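Long-range contacts in lactate dehydrogenase, adjacent gene encodes predicted malate dehydrogenase (Cryptosporidium parvum, PDB 4ND2), which probably catalyses the NAD-dependent interconversion of (S)-lactate and pyruvate: residues K25-D30 against S57-I62; A68-S73 against K110-A115; D168-V173 against S187-G192; M181-S186 against H215-W220; A80-R85 against A98-S103. All blocks are in the same frame, centred on the assembly; numbering follows the deposited sequence.

Interaction 1 of 5, residues K25-D30 against S57-I62; sequences KDNLAD and STSKVI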
# COMPACT_ATOMS: atom_id res chain seq x y z
N LYS A 25 -6.05 9.15 1.92
CA LYS A 25 -5.13 8.13 2.43
C LYS A 25 -4.39 7.41 1.30
O LYS A 25 -3.18 7.22 1.37
CB LYS A 25 -5.87 7.11 3.30
CG LYS A 25 -4.99 6.00 3.86
CD LYS A 25 -5.79 5.02 4.70
CE LYS A 25 -4.88 4.04 5.42
NZ LYS A 25 -3.94 3.35 4.51
N ASP A 26 -5.12 7.02 0.26
CA ASP A 26 -4.54 6.29 -0.88
C ASP A 26 -3.79 7.20 -1.85
O ASP A 26 -3.14 6.72 -2.78
CB ASP A 26 -5.63 5.54 -1.65
CG ASP A 26 -6.31 4.46 -0.82
OD1 ASP A 26 -5.73 4.00 0.18
OD2 ASP A 26 -7.44 4.07 -1.18
N ASN A 27 -3.89 8.52 -1.66
CA ASN A 27 -3.36 9.50 -2.61
C ASN A 27 -3.88 9.24 -4.03
O ASN A 27 -3.15 9.37 -5.01
CB ASN A 27 -1.83 9.52 -2.58
CG ASN A 27 -1.24 10.72 -3.32
OD1 ASN A 27 -1.82 11.80 -3.36
ND2 ASN A 27 -0.08 10.52 -3.92
N LEU A 28 -5.16 8.86 -4.12
CA LEU A 28 -5.81 8.60 -5.41
C LEU A 28 -6.06 9.89 -6.18
O LEU A 28 -5.95 9.94 -7.40
CB LEU A 28 -7.13 7.85 -5.18
CG LEU A 28 -7.98 7.52 -6.40
CD1 LEU A 28 -7.25 6.57 -7.34
CD2 LEU A 28 -9.31 6.92 -5.96
N ALA A 29 -6.43 10.94 -5.45
CA ALA A 29 -6.75 12.23 -6.05
C ALA A 29 -6.82 13.32 -4.98
O ALA A 29 -6.79 13.04 -3.78
CB ALA A 29 -8.07 12.15 -6.79
N ASP A 30 -6.91 14.56 -5.44
CA ASP A 30 -7.34 15.66 -4.58
C ASP A 30 -8.84 15.54 -4.41
O ASP A 30 -9.53 15.01 -5.28
CB ASP A 30 -7.02 17.02 -5.21
CG ASP A 30 -5.53 17.35 -5.20
OD1 ASP A 30 -4.75 16.70 -4.48
OD2 ASP A 30 -5.15 18.29 -5.93
N SER A 57 0.59 11.02 2.41
CA SER A 57 -0.10 11.44 1.19
C SER A 57 0.04 12.95 0.99
O SER A 57 0.05 13.70 1.96
CB SER A 57 -1.58 11.08 1.28
OG SER A 57 -2.32 11.62 0.19
N THR A 58 0.12 13.38 -0.27
CA THR A 58 0.13 14.80 -0.60
C THR A 58 -1.19 15.27 -1.22
O THR A 58 -1.27 16.37 -1.77
CB THR A 58 1.30 15.16 -1.56
OG1 THR A 58 1.19 14.38 -2.75
CG2 THR A 58 2.63 14.89 -0.90
N SER A 59 -2.23 14.43 -1.11
CA SER A 59 -3.57 14.81 -1.56
C SER A 59 -4.04 16.08 -0.85
O SER A 59 -3.85 16.21 0.36
CB SER A 59 -4.59 13.69 -1.29
OG SER A 59 -4.41 12.60 -2.16
N LYS A 60 -4.63 17.00 -1.61
CA LYS A 60 -5.29 18.17 -1.03
C LYS A 60 -6.77 17.87 -0.84
O LYS A 60 -7.43 17.33 -1.74
CB LYS A 60 -5.14 19.38 -1.95
CG LYS A 60 -3.69 19.71 -2.27
CD LYS A 60 -3.52 21.16 -2.69
CE LYS A 60 -2.08 21.43 -3.13
NZ LYS A 60 -1.12 21.23 -2.01
N VAL A 61 -7.29 18.21 0.33
CA VAL A 61 -8.70 18.01 0.67
C VAL A 61 -9.26 19.33 1.18
O VAL A 61 -8.82 19.83 2.22
CB VAL A 61 -8.87 16.92 1.74
CG1 VAL A 61 -10.35 16.67 2.02
CG2 VAL A 61 -8.18 15.63 1.32
N ILE A 62 -10.21 19.91 0.44
CA ILE A 62 -10.84 21.18 0.81
C ILE A 62 -12.36 21.04 0.94
O ILE A 62 -12.97 20.17 0.31
CB ILE A 62 -10.51 22.31 -0.19
CG1 ILE A 62 -11.06 22.01 -1.58
CG2 ILE A 62 -9.00 22.53 -0.25
CD1 ILE A 62 -10.94 23.17 -2.55
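K60 N donates to D30 OD1 in a nearly straight bond between K25-D30 and S57-I62, 2.9 Å long with 176° at the hydrogen. It reaches that oxygen from above the carboxylate plane, 54° out of it. R4 NH1 forms a salt bridge with the same OD1, so one carboxylate oxygen serves two donors. S59 OG lies 2.9 Å from A29 O, a probable hydrogen bond. S57 OG takes the N-H of S59 at 3.1 Å in an ST turn; this oxygen is also bonded to the carbonyl of G24. Van der Waals contact is modest: CB of N27 sits 3.5 Å from S57 OG, and CB of K60 runs alongside the D30 carboxylate. N27, with positive phi, ends helix 14-26 in a Schellman motif. The chain then enters strand 30-34, between 6-10 and the outermost strand 61-64. Strand 30-34 thus closes the first beta-alpha-beta unit of the Rossmann sheet and, through helix 40-55 to 61-64, opens the next.

Interaction 2 of 5, residues A68-S73 against K110-A115; sequences ADISGS and KYCPNA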
# COMPACT_ATOMS: atom_id res chain seq x y z
N ALA A 68 -18.52 26.21 -8.19
CA ALA A 68 -17.35 26.62 -8.98
C ALA A 68 -16.10 25.83 -8.59
O ALA A 68 -15.23 25.59 -9.43
CB ALA A 68 -17.11 28.11 -8.84
N ASP A 69 -16.02 25.42 -7.32
CA ASP A 69 -14.87 24.66 -6.82
C ASP A 69 -14.80 23.20 -7.29
O ASP A 69 -13.78 22.55 -7.09
CB ASP A 69 -14.82 24.71 -5.29
CG ASP A 69 -14.43 26.08 -4.75
OD1 ASP A 69 -13.73 26.83 -5.47
OD2 ASP A 69 -14.81 26.41 -3.61
N ILE A 70 -15.87 22.68 -7.91
CA ILE A 70 -15.81 21.33 -8.48
C ILE A 70 -15.42 21.35 -9.97
O ILE A 70 -15.41 20.31 -10.63
CB ILE A 70 -17.12 20.52 -8.27
CG1 ILE A 70 -18.23 20.94 -9.24
CG2 ILE A 70 -17.59 20.65 -6.83
CD1 ILE A 70 -19.36 19.93 -9.33
N SER A 71 -15.08 22.54 -10.48
CA SER A 71 -14.61 22.69 -11.85
C SER A 71 -13.42 21.77 -12.13
O SER A 71 -12.51 21.66 -11.31
CB SER A 71 -14.20 24.14 -12.10
OG SER A 71 -13.77 24.32 -13.44
N GLY A 72 -13.44 21.12 -13.29
CA GLY A 72 -12.35 20.23 -13.71
C GLY A 72 -12.27 18.91 -12.96
O GLY A 72 -11.26 18.22 -13.03
N SER A 73 -13.34 18.55 -12.24
CA SER A 73 -13.38 17.28 -11.51
C SER A 73 -13.42 16.11 -12.49
O SER A 73 -14.21 16.12 -13.43
CB SER A 73 -14.59 17.23 -10.57
OG SER A 73 -14.44 18.13 -9.48
N LYS A 110 -22.75 22.63 -15.44
CA LYS A 110 -22.08 23.92 -15.61
C LYS A 110 -20.56 23.83 -15.45
O LYS A 110 -19.83 24.43 -16.24
CB LYS A 110 -22.64 24.96 -14.64
CG LYS A 110 -22.04 26.34 -14.81
CD LYS A 110 -22.78 27.39 -14.00
CE LYS A 110 -22.21 28.78 -14.24
NZ LYS A 110 -22.88 29.81 -13.40
N TYR A 111 -20.09 23.09 -14.45
CA TYR A 111 -18.69 23.17 -14.04
C TYR A 111 -17.81 21.96 -14.39
O TYR A 111 -16.60 22.12 -14.56
CB TYR A 111 -18.60 23.46 -12.54
CG TYR A 111 -19.07 24.85 -12.19
CD1 TYR A 111 -18.34 25.97 -12.58
CD2 TYR A 111 -20.26 25.06 -11.49
CE1 TYR A 111 -18.76 27.26 -12.27
CE2 TYR A 111 -20.69 26.34 -11.17
CZ TYR A 111 -19.94 27.43 -11.57
OH TYR A 111 -20.36 28.71 -11.26
N CYS A 112 -18.40 20.77 -14.50
CA CYS A 112 -17.63 19.59 -14.91
C CYS A 112 -18.48 18.58 -15.68
O CYS A 112 -18.70 17.46 -15.22
CB CYS A 112 -16.98 18.94 -13.68
SG CYS A 112 -18.10 18.56 -12.33
N PRO A 113 -18.95 18.98 -16.88
CA PRO A 113 -19.82 18.11 -17.68
C PRO A 113 -19.14 16.85 -18.23
O PRO A 113 -19.84 15.93 -18.65
CB PRO A 113 -20.28 19.02 -18.82
CG PRO A 113 -19.23 20.06 -18.93
CD PRO A 113 -18.72 20.28 -17.54
N ASN A 114 -17.81 16.81 -18.23
CA ASN A 114 -17.06 15.64 -18.69
C ASN A 114 -16.67 14.68 -17.56
O ASN A 114 -15.91 13.73 -17.78
CB ASN A 114 -15.80 16.08 -19.44
CG ASN A 114 -16.11 16.95 -20.64
OD1 ASN A 114 -15.59 18.06 -20.77
ND2 ASN A 114 -16.97 16.46 -21.52
N ALA A 115 -17.19 14.92 -16.36
CA ALA A 115 -16.87 14.09 -15.20
C ALA A 115 -17.56 12.73 -15.27
O ALA A 115 -18.64 12.60 -15.85
CB ALA A 115 -17.26 14.81 -13.92
O HOH W 1 -15.74 24.62 -16.04
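Y111 lays its ring over the backbone of A68: CA of A68 stands 3.6 Å from the ring centroid, only 11° off the normal, a CH-pi contact over the face. The opposite face carries CG of K110, so the ring is sandwiched between aliphatic groups. A68-S73 is the loop between strands 61-64 and 75-78 of the Rossmann sheet, and Y111 belongs to the last turn of helix 94-111, which leads into strand 116-119. With CG anti to its carbonyl carbon (chi1 -69°), Y111 places its ring over A68, at the 3-10 segment 68-70. I70 crosses Y111 at about a right angle and sends CD1 to C112 SG, 3.5 Å away; it also packs on A8 and I10 of strand 6-10. CA of S71 points its hydrogen at Y111 O over 3.4 Å, and a water donates to that same carbonyl and is hydrogen-bonded to S71 OG at 3.3 Å. A type II turn from I70 to S73 closes the loop, while CB of A115 packs against S73 O. Within the turn, I70 O receives both S73 N and S73 OG from one face of its plane, the hydroxyl at 2.6 Å.

Interaction 3 of 5, residues D168-V173 against S187-G192; sequences DVSANV and SVSVGG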
# COMPACT_ATOMS: atom_id res chain seq x y z
N ASP A 168 -11.27 -14.51 -2.40
CA ASP A 168 -11.26 -15.72 -3.23
C ASP A 168 -12.66 -16.29 -3.50
O ASP A 168 -12.79 -17.37 -4.09
CB ASP A 168 -10.37 -16.79 -2.57
CG ASP A 168 -8.92 -16.35 -2.49
OD1 ASP A 168 -8.41 -15.81 -3.49
OD2 ASP A 168 -8.30 -16.55 -1.42
N VAL A 169 -13.69 -15.57 -3.08
CA VAL A 169 -15.07 -15.90 -3.44
C VAL A 169 -15.50 -14.99 -4.58
O VAL A 169 -15.38 -13.76 -4.49
CB VAL A 169 -16.04 -15.70 -2.26
CG1 VAL A 169 -17.48 -15.97 -2.69
CG2 VAL A 169 -15.65 -16.59 -1.09
N SER A 170 -15.98 -15.60 -5.67
CA SER A 170 -16.59 -14.87 -6.77
C SER A 170 -18.10 -14.96 -6.61
O SER A 170 -18.65 -16.07 -6.53
CB SER A 170 -16.16 -15.47 -8.11
OG SER A 170 -16.78 -14.79 -9.20
N ALA A 171 -18.77 -13.81 -6.54
CA ALA A 171 -20.22 -13.77 -6.37
C ALA A 171 -20.78 -12.42 -6.78
O ALA A 171 -20.21 -11.38 -6.45
CB ALA A 171 -20.59 -14.08 -4.92
N ASN A 172 -21.89 -12.44 -7.51
CA ASN A 172 -22.51 -11.23 -8.03
C ASN A 172 -23.94 -11.06 -7.52
O ASN A 172 -24.68 -12.04 -7.40
CB ASN A 172 -22.51 -11.24 -9.56
CG ASN A 172 -21.15 -10.92 -10.14
OD1 ASN A 172 -20.63 -9.82 -9.95
ND2 ASN A 172 -20.57 -11.88 -10.85
N VAL A 173 -24.29 -9.81 -7.22
CA VAL A 173 -25.67 -9.42 -7.00
C VAL A 173 -26.05 -8.50 -8.15
O VAL A 173 -25.29 -7.60 -8.51
CB VAL A 173 -25.86 -8.68 -5.66
CG1 VAL A 173 -27.29 -8.19 -5.51
CG2 VAL A 173 -25.47 -9.58 -4.49
N SER A 187 -23.78 -18.71 -10.20
CA SER A 187 -22.44 -18.36 -10.66
C SER A 187 -21.47 -18.06 -9.50
O SER A 187 -20.42 -17.46 -9.72
CB SER A 187 -22.51 -17.16 -11.60
OG SER A 187 -23.09 -16.05 -10.95
N VAL A 188 -21.83 -18.46 -8.29
CA VAL A 188 -20.92 -18.35 -7.15
C VAL A 188 -19.82 -19.40 -7.27
O VAL A 188 -20.09 -20.55 -7.64
CB VAL A 188 -21.67 -18.52 -5.81
CG1 VAL A 188 -20.69 -18.69 -4.65
CG2 VAL A 188 -22.59 -17.34 -5.56
N SER A 189 -18.59 -19.02 -6.96
CA SER A 189 -17.50 -19.98 -6.83
C SER A 189 -16.53 -19.57 -5.73
O SER A 189 -16.35 -18.39 -5.45
CB SER A 189 -16.77 -20.18 -8.16
OG SER A 189 -16.27 -18.96 -8.68
N VAL A 190 -15.93 -20.58 -5.09
CA VAL A 190 -14.93 -20.37 -4.05
C VAL A 190 -13.64 -21.05 -4.52
O VAL A 190 -13.54 -22.28 -4.50
CB VAL A 190 -15.37 -20.96 -2.70
CG1 VAL A 190 -14.33 -20.66 -1.62
CG2 VAL A 190 -16.74 -20.43 -2.29
N GLY A 191 -12.68 -20.25 -4.95
CA GLY A 191 -11.43 -20.76 -5.51
C GLY A 191 -11.63 -21.63 -6.75
O GLY A 191 -10.82 -22.51 -7.02
N GLY A 192 -12.71 -21.37 -7.49
CA GLY A 192 -13.05 -22.16 -8.68
C GLY A 192 -14.11 -23.23 -8.45
O GLY A 192 -14.63 -23.78 -9.42
O HOH W 2 -19.61 -14.65 -9.69
O HOH W 3 -17.70 -17.59 -10.58
O HOH W 4 -22.74 -14.96 -8.51
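S170 and S189 form an antiparallel hydrogen-bonded pair: S170 N donates to S189 O at 2.8 Å and S189 N returns a bond to S170 O at 3.0 Å. Two residues along each strand, G191 N reaches D168 O at 3.0 Å. V169 and V190, the adjoining non-hydrogen-bonded pair, lie side by side on one face with their CG2 methyls 4.2 Å apart, and CG2 of V188 meets CB of A171. The serines occupy the other face. There a water bonded to S189 OG at 2.7 Å also donates to S187 O, and a second water joins that carbonyl to S170 OG. Beyond these, N172 ND2 is bonded to G191 O of the fourth subunit, and D168 OD2 takes V254 N of that same subunit. The two strands belong to a small antiparallel sheet of the C-terminal domain; its valine face packs on helices 147-162 and 195-200, while strand 182-183 flanks 169-174 on the side away from 189-190.

Interaction 4 of 5, residues M181-S186 against H215-W220; sequences MVPATS and HTRIAW. Unlike the reference sequence in segment 181-186: A184 (reference Val). With PYR (pyruvic acid), chain D.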
# COMPACT_ATOMS: atom_id res chain seq x y z
N MET A 181 -33.38 -7.30 -5.17
CA MET A 181 -32.02 -7.59 -5.64
C MET A 181 -31.82 -9.10 -5.77
O MET A 181 -32.42 -9.88 -5.01
CB MET A 181 -30.95 -6.98 -4.72
CG MET A 181 -30.79 -7.67 -3.36
SD MET A 181 -29.46 -6.95 -2.37
CE MET A 181 -30.15 -5.35 -1.96
N VAL A 182 -30.99 -9.51 -6.72
CA VAL A 182 -30.81 -10.93 -7.04
C VAL A 182 -29.37 -11.37 -6.82
O VAL A 182 -28.52 -11.18 -7.69
CB VAL A 182 -31.22 -11.22 -8.50
CG1 VAL A 182 -31.08 -12.71 -8.81
CG2 VAL A 182 -32.65 -10.75 -8.76
N PRO A 183 -29.07 -11.95 -5.64
CA PRO A 183 -27.79 -12.62 -5.47
C PRO A 183 -27.77 -13.92 -6.28
O PRO A 183 -28.49 -14.86 -5.95
CB PRO A 183 -27.72 -12.89 -3.96
CG PRO A 183 -28.74 -12.00 -3.35
CD PRO A 183 -29.82 -11.89 -4.37
N ALA A 184 -26.98 -13.94 -7.34
CA ALA A 184 -26.99 -15.05 -8.30
C ALA A 184 -26.18 -16.24 -7.79
O ALA A 184 -24.99 -16.35 -8.05
CB ALA A 184 -26.46 -14.58 -9.64
N THR A 185 -26.84 -17.13 -7.06
CA THR A 185 -26.17 -18.29 -6.48
C THR A 185 -25.55 -19.22 -7.53
O THR A 185 -24.57 -19.90 -7.24
CB THR A 185 -27.11 -19.13 -5.59
OG1 THR A 185 -28.24 -19.55 -6.35
CG2 THR A 185 -27.57 -18.33 -4.37
N SER A 186 -26.12 -19.25 -8.73
CA SER A 186 -25.68 -20.19 -9.77
C SER A 186 -24.24 -19.96 -10.23
O SER A 186 -23.56 -20.92 -10.61
CB SER A 186 -26.62 -20.15 -10.98
OG SER A 186 -26.48 -18.93 -11.70
N HIS A 215 -29.89 -12.88 3.90
CA HIS A 215 -29.02 -12.00 4.68
C HIS A 215 -28.48 -10.86 3.82
O HIS A 215 -28.44 -9.70 4.26
CB HIS A 215 -27.87 -12.82 5.29
CG HIS A 215 -27.12 -12.12 6.37
ND1 HIS A 215 -25.96 -12.62 6.91
CD2 HIS A 215 -27.35 -10.95 7.02
CE1 HIS A 215 -25.51 -11.81 7.85
NE2 HIS A 215 -26.34 -10.78 7.93
N THR A 216 -28.07 -11.19 2.60
CA THR A 216 -27.62 -10.20 1.63
C THR A 216 -28.71 -9.16 1.35
O THR A 216 -28.45 -7.96 1.33
CB THR A 216 -27.20 -10.87 0.30
OG1 THR A 216 -26.16 -11.82 0.57
CG2 THR A 216 -26.69 -9.84 -0.70
N ARG A 217 -29.94 -9.64 1.14
CA ARG A 217 -31.06 -8.75 0.81
C ARG A 217 -31.43 -7.79 1.94
O ARG A 217 -31.77 -6.64 1.68
CB ARG A 217 -32.28 -9.57 0.37
CG ARG A 217 -32.09 -10.25 -0.98
CD ARG A 217 -33.18 -11.27 -1.28
NE ARG A 217 -34.41 -10.65 -1.76
CZ ARG A 217 -35.52 -11.33 -2.07
NH1 ARG A 217 -35.57 -12.65 -1.94
NH2 ARG A 217 -36.60 -10.68 -2.50
N ILE A 218 -31.36 -8.26 3.19
CA ILE A 218 -31.76 -7.45 4.35
C ILE A 218 -30.58 -6.81 5.09
O ILE A 218 -30.78 -6.18 6.13
CB ILE A 218 -32.62 -8.26 5.35
CG1 ILE A 218 -31.84 -9.45 5.95
CG2 ILE A 218 -33.89 -8.75 4.67
CD1 ILE A 218 -31.09 -9.15 7.23
N ALA A 219 -29.37 -6.95 4.56
CA ALA A 219 -28.15 -6.49 5.23
C ALA A 219 -28.21 -5.01 5.64
O ALA A 219 -27.70 -4.64 6.69
CB ALA A 219 -26.93 -6.74 4.35
N TRP A 220 -28.82 -4.17 4.81
CA TRP A 220 -28.88 -2.73 5.09
C TRP A 220 -29.61 -2.43 6.41
O TRP A 220 -29.19 -1.54 7.16
CB TRP A 220 -29.51 -1.95 3.92
CG TRP A 220 -31.01 -1.96 3.85
CD1 TRP A 220 -31.80 -2.94 3.33
CD2 TRP A 220 -31.89 -0.92 4.30
NE1 TRP A 220 -33.12 -2.58 3.43
CE2 TRP A 220 -33.21 -1.35 4.02
CE3 TRP A 220 -31.69 0.32 4.92
CZ2 TRP A 220 -34.33 -0.57 4.34
CZ3 TRP A 220 -32.81 1.09 5.23
CH2 TRP A 220 -34.11 0.64 4.94
C PYR D . -27.44 -0.12 2.07
O PYR D . -26.74 -0.21 3.11
OXT PYR D . -27.51 -1.06 1.26
CA PYR D . -28.20 1.10 1.81
O3 PYR D . -28.69 1.29 0.71
CB PYR D . -28.38 2.11 2.91
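M181 and R217 meet through their aliphatic parts: CG of M181 lies 3.7 Å from CG of R217, and the two chains slide past each other in opposite directions, the thioether running one way and the guanidinium the other. M181 CG sits between its backbone N and carbonyl carbon (chi1 72°), and a bend at the third torsion carries the methyl along the helix, with SD 4.0 Å from T216 O. R217 NH2 is bonded to the carbonyl of D179, two residues before M181. P183 adds a second apolar patch, its ring CG 4.0 Å from the T216 CG2 methyl. That methyl faces the proline because OG1 turns back along helix 206-227 to the carbonyl of I212. Strand 182-183, an edge strand of the antiparallel sheet in the C-terminal domain, is thereby packed against this long helix, with V173 and F154 filling in beside P183 and T216. One turn further along the helix, W220 belongs to the pyruvate pocket: its CB is 3.3 Å from the pyruvate carboxylate carbon C, while its ring makes a cation-pi contact with R90, one of the residues that bind the substrate.

Interaction 5 of 5, residues A80-R85 against A98-S103; sequences ASIPGR and ARILDS. With A3D (3-acetylpyridine adenine dinucleotide), chain C.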
# COMPACT_ATOMS: atom_id res chain seq x y z
N ALA A 80 -25.43 13.40 -1.56
CA ALA A 80 -26.37 14.36 -0.98
C ALA A 80 -27.75 13.73 -0.80
O ALA A 80 -28.24 13.02 -1.67
CB ALA A 80 -26.47 15.60 -1.85
N SER A 81 -28.37 14.01 0.35
CA SER A 81 -29.64 13.40 0.71
C SER A 81 -30.35 14.20 1.79
O SER A 81 -29.71 14.86 2.61
CB SER A 81 -29.40 11.98 1.21
OG SER A 81 -30.59 11.38 1.69
N ILE A 82 -31.68 14.11 1.80
CA ILE A 82 -32.49 14.66 2.89
C ILE A 82 -32.19 13.88 4.17
O ILE A 82 -31.80 12.72 4.10
CB ILE A 82 -34.00 14.61 2.57
CG1 ILE A 82 -34.51 13.17 2.46
CG2 ILE A 82 -34.30 15.39 1.30
CD1 ILE A 82 -36.01 13.07 2.25
N PRO A 83 -32.37 14.52 5.34
CA PRO A 83 -31.95 13.87 6.59
C PRO A 83 -32.83 12.69 7.01
O PRO A 83 -33.98 12.60 6.58
CB PRO A 83 -32.04 15.00 7.62
CG PRO A 83 -33.05 15.95 7.06
CD PRO A 83 -32.92 15.86 5.57
N GLY A 84 -32.28 11.81 7.83
CA GLY A 84 -33.03 10.69 8.40
C GLY A 84 -32.93 9.43 7.57
O GLY A 84 -33.06 9.48 6.34
N ARG A 85 -32.70 8.30 8.24
CA ARG A 85 -32.65 7.00 7.56
C ARG A 85 -34.04 6.58 7.10
O ARG A 85 -35.05 7.01 7.67
CB ARG A 85 -32.07 5.92 8.49
CG ARG A 85 -32.81 5.74 9.82
CD ARG A 85 -32.57 4.36 10.41
NE ARG A 85 -33.29 3.32 9.67
CZ ARG A 85 -33.43 2.06 10.07
NH1 ARG A 85 -32.92 1.63 11.22
NH2 ARG A 85 -34.10 1.20 9.30
N ALA A 98 -34.76 13.30 -5.33
CA ALA A 98 -34.91 13.66 -6.74
C ALA A 98 -34.71 15.17 -6.93
O ALA A 98 -34.04 15.60 -7.86
CB ALA A 98 -36.27 13.25 -7.26
N ARG A 99 -35.30 15.95 -6.02
CA ARG A 99 -35.17 17.41 -6.05
C ARG A 99 -33.74 17.87 -5.78
O ARG A 99 -33.26 18.80 -6.43
CB ARG A 99 -36.14 18.04 -5.04
CG ARG A 99 -37.61 17.88 -5.40
CD ARG A 99 -37.96 18.60 -6.70
NE ARG A 99 -37.50 20.00 -6.66
CZ ARG A 99 -37.12 20.72 -7.71
NH1 ARG A 99 -37.12 20.21 -8.94
NH2 ARG A 99 -36.72 21.98 -7.53
N ILE A 100 -33.06 17.22 -4.85
CA ILE A 100 -31.65 17.52 -4.60
C ILE A 100 -30.82 17.29 -5.86
O ILE A 100 -30.02 18.14 -6.25
CB ILE A 100 -31.07 16.69 -3.43
CG1 ILE A 100 -31.66 17.18 -2.10
CG2 ILE A 100 -29.55 16.77 -3.39
CD1 ILE A 100 -31.36 16.28 -0.92
N LEU A 101 -31.04 16.14 -6.51
CA LEU A 101 -30.27 15.79 -7.70
C LEU A 101 -30.51 16.72 -8.89
O LEU A 101 -29.62 16.89 -9.72
CB LEU A 101 -30.52 14.32 -8.10
CG LEU A 101 -29.54 13.31 -7.50
CD1 LEU A 101 -29.40 13.45 -5.99
CD2 LEU A 101 -29.98 11.89 -7.85
N ASP A 102 -31.69 17.35 -8.95
CA ASP A 102 -31.94 18.40 -9.95
C ASP A 102 -30.92 19.52 -9.80
O ASP A 102 -30.34 19.97 -10.78
CB ASP A 102 -33.35 19.00 -9.79
CG ASP A 102 -34.45 18.01 -10.11
OD1 ASP A 102 -35.56 18.18 -9.57
OD2 ASP A 102 -34.22 17.07 -10.90
N SER A 103 -30.71 19.95 -8.56
CA SER A 103 -29.74 21.01 -8.26
C SER A 103 -28.31 20.56 -8.53
O SER A 103 -27.52 21.29 -9.13
CB SER A 103 -29.89 21.47 -6.81
OG SER A 103 -29.01 22.54 -6.51
PA A3D C . -25.96 12.02 5.76
O1A A3D C . -24.91 11.68 6.79
O2A A3D C . -27.29 12.55 6.22
O5B A3D C . -25.33 13.07 4.73
C5B A3D C . -26.11 13.73 3.74
C4B A3D C . -25.44 15.06 3.44
O4B A3D C . -26.02 15.66 2.28
C3B A3D C . -25.59 16.06 4.59
O3B A3D C . -24.31 16.48 5.07
C2B A3D C . -26.37 17.21 3.99
O2B A3D C . -25.97 18.50 4.48
C1B A3D C . -26.07 17.06 2.51
N9A A3D C . -27.06 17.73 1.64
C8A A3D C . -28.39 17.84 1.82
N7A A3D C . -28.96 18.52 0.80
C5A A3D C . -27.98 18.86 -0.06
C6A A3D C . -27.87 19.59 -1.34
N6A A3D C . -28.97 20.11 -1.93
N1A A3D C . -26.64 19.70 -1.89
C2A A3D C . -25.54 19.19 -1.32
N3A A3D C . -25.56 18.52 -0.16
C4A A3D C . -26.73 18.33 0.50
O3 A3D C . -26.27 10.75 4.81
PN A3D C . -25.22 9.56 4.47
O1N A3D C . -25.22 8.59 5.61
O2N A3D C . -23.93 10.15 3.98
O5D A3D C . -25.95 8.88 3.21
C5D A3D C . -26.07 9.62 2.00
C4D A3D C . -26.99 8.93 1.00
O4D A3D C . -26.40 7.69 0.58
C3D A3D C . -28.37 8.59 1.57
O3D A3D C . -29.37 8.89 0.60
C2D A3D C . -28.32 7.09 1.78
O2D A3D C . -29.60 6.45 1.68
C1D A3D C . -27.40 6.66 0.66
N1N A3D C . -26.79 5.35 0.86
C2N A3D C . -26.81 4.48 -0.17
C3N A3D C . -26.25 3.22 -0.04
C7N A3D C . -26.27 2.25 -1.19
O7N A3D C . -25.83 1.14 -1.00
C8N A3D C . -26.81 2.67 -2.52
C4N A3D C . -25.65 2.86 1.16
C5N A3D C . -25.64 3.77 2.21
C6N A3D C . -26.22 5.02 2.03
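I100 and A80 carry most of this contact, with I82 at its margin. I100 points from helix 94-111 straight at the loop A80-R85, and its two branches divide the work. CG2, anti to the backbone N, meets CB of A80 at 3.6 Å; CG1 carries CD1 to the peptide between S81 and I82, 3.5 Å from I82 N. I82 CG2 lies 3.8 Å from that CD1. Both principal residues also touch the cofactor analogue, 3-acetylpyridine adenine dinucleotide. CB of A80 is 3.5 Å from adenine N3A, and CG2 of I100 is 3.7 Å from the exocyclic N6A, so the alanine and isoleucine line one side of the adenine pocket. S81 turns its side chain away from the helix and to the ribose that carries the acetylpyridine, with OG 3.0 Å from O3D, a possible hydrogen bond; its backbone N makes a weak bond to O4B of the adenosine ribose. N97, a helix turn before L101, holds the loop by both ends of its amide, OD1 taking I82 N and ND2 meeting S81 OG. This is the loop after strand 75-78 of the Rossmann domain. Its chemistry is divided: apolar methyls hold the adenine by van der Waals contact, whereas S81 offers the riboses one weak and one possible hydrogen bond, consistent with recognition of the adenine and both riboses.

Interactions 1, 2 and 5 belong to the NAD-binding domain, interactions 3 and 4 to the C-terminal domain. Interaction 1 lies away from the annotated sites, its centre 18 Å from that of interaction 2. Interactions 2 and 5 share helix 94-111; interaction 5 lines the cofactor pocket, while the side chain of I70 in interaction 2 stays about 10 Å from the dinucleotide. Interactions 3 and 4, with centres 13 Å apart, meet in one sheet, where N172 O and A184 N probably bond at 3.0 Å. Interactions 4 and 5 touch across the domains where W220 CZ3 and R85 NH2 come within 4.3 Å; of these two residues it is W220 that lines the pyruvate pocket.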